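Local coordinates for flavin reductase (Uncultured bacterium, PDB 5CHO), which probably uses a reduced nicotinamide cofactor to reduce flavin, supplying the reduced FAD needed by the halogenase partner of a two-component tryptophan halogenase, at residues Val100-Ala103 / Asp104-His107. Numbering follows the deposited sequence.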
loop_
_atom_site.group_PDB
_atom_site.type_symbol
_atom_site.label_atom_id
_atom_site.label_comp_id
_atom_site.label_asym_id
_atom_site.label_seq_id
_atom_site.Cartn_x
_atom_site.Cartn_y
_atom_site.Cartn_z
ATOM N N VAL A 100 -2.368 -2.941 12.692
ATOM C CA VAL A 100 -2.137 -1.602 12.178
ATOM C C VAL A 100 -1.747 -0.713 13.350
ATOM O O VAL A 100 -2.481 -0.605 14.333
ATOM C CB VAL A 100 -3.388 -1.066 11.459
ATOM C CG1 VAL A 100 -3.189 0.376 11.017
ATOM C CG2 VAL A 100 -3.716 -1.950 10.267
ATOM N N LEU A 101 -0.595 -0.062 13.242
ATOM C CA LEU A 101 0.016 0.564 14.409
ATOM C C LEU A 101 -0.425 1.997 14.652
ATOM O O LEU A 101 -0.505 2.809 13.730
ATOM C CB LEU A 101 1.539 0.523 14.281
ATOM C CG LEU A 101 2.156 -0.878 14.272
ATOM C CD1 LEU A 101 3.664 -0.781 14.143
ATOM C CD2 LEU A 101 1.763 -1.668 15.521
ATOM N N ALA A 102 -0.703 2.286 15.920
ATOM C CA ALA A 102 -0.971 3.643 16.379
ATOM C C ALA A 102 0.325 4.438 16.475
ATOM O O ALA A 102 1.415 3.870 16.447
ATOM C CB ALA A 102 -1.679 3.617 17.718
ATOM N N ALA A 103 0.193 5.754 16.613
ATOM C CA ALA A 103 1.337 6.658 16.596
ATOM C C ALA A 103 2.275 6.460 17.793
ATOM O O ALA A 103 3.477 6.716 17.688
ATOM C CB ALA A 103 0.844 8.100 16.547
ATOM N N ASP A 104 1.732 6.007 18.921
ATOM C CA ASP A 104 2.546 5.751 20.109
ATOM C C ASP A 104 3.136 4.339 20.116
ATOM O O ASP A 104 3.555 3.838 21.160
ATOM C CB ASP A 104 1.730 5.981 21.387
ATOM C CG ASP A 104 0.509 5.082 21.483
ATOM O OD1 ASP A 104 0.354 4.171 20.644
ATOM O OD2 ASP A 104 -0.297 5.279 22.418
ATOM N N GLN A 105 3.178 3.713 18.944
ATOM C CA GLN A 105 3.730 2.368 18.798
ATOM C C GLN A 105 4.873 2.382 17.798
ATOM O O GLN A 105 5.206 1.359 17.201
ATOM C CB GLN A 105 2.650 1.391 18.345
ATOM C CG GLN A 105 1.540 1.194 19.346
ATOM C CD GLN A 105 0.490 0.225 18.852
ATOM O OE1 GLN A 105 -0.033 0.369 17.747
ATOM N NE2 GLN A 105 0.197 -0.788 19.652
ATOM N N GLN A 106 5.466 3.556 17.624
ATOM C CA GLN A 106 6.659 3.712 16.808
ATOM C C GLN A 106 7.757 2.750 17.242
ATOM O O GLN A 106 8.480 2.202 16.410
ATOM C CB GLN A 106 7.157 5.151 16.897
ATOM C CG GLN A 106 8.439 5.420 16.143
ATOM C CD GLN A 106 8.774 6.899 16.084
ATOM O OE1 GLN A 106 7.900 7.744 15.886
ATOM N NE2 GLN A 106 10.043 7.218 16.271
ATOM N N HIS A 107 7.877 2.555 18.552
ATOM C CA HIS A 107 8.937 1.721 19.093
ATOM C C HIS A 107 8.718 0.267 18.679
ATOM O O HIS A 107 9.676 -0.477 18.480
ATOM C CB HIS A 107 9.018 1.857 20.621
ATOM C CG HIS A 107 7.791 1.406 21.349
ATOM N ND1 HIS A 107 6.613 2.123 21.349
ATOM C CD2 HIS A 107 7.569 0.325 22.133
ATOM C CE1 HIS A 107 5.714 1.492 22.081
ATOM N NE2 HIS A 107 6.271 0.396 22.571
#
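Q105 and A102 grip each other twice, closing the turn that leads from a strand into a helix. The side-chain OE1 of Q105 accepts the backbone N-H of A102 at 2.7 Å, the donor nitrogen sitting only 17° out of the plane of the Q105 side-chain amide. In return, the backbone N of Q105 reaches O of A102 at 3.1 Å, a more bent bond with its donor well above the carbonyl plane. This i to i+3 link makes a type I beta-turn with A103 and D104 at its corners. Glutamine suits the place: with CG anti to its carbonyl carbon (chi1 -65°) and the chain extended beyond, the amide is carried back to the first residue of the turn, whose N-H it takes, while its backbone occupies the N-cap position.

Van der Waals contacts fill in around these bonds. CD2 of L101 lies 3.5 Å from Q105 OE1, the two side chains crossing obliquely. Q105 OE1 and D104 OD1 each approach CB of A102 to 3.6 Å, from directions roughly at right angles; a small alanine lets both come close. Charged D104 suits its exposed corner, where OD2 forms a salt bridge with R176.

The turn joins strand 95-100 to helix 106-111. Branched, apolar L101 suits its buried site against V48 and V50 of strand 46-53, about 8 Å from the bound FAD, and A103 is tied by a backbone hydrogen bond to D177, just before strand 178-182.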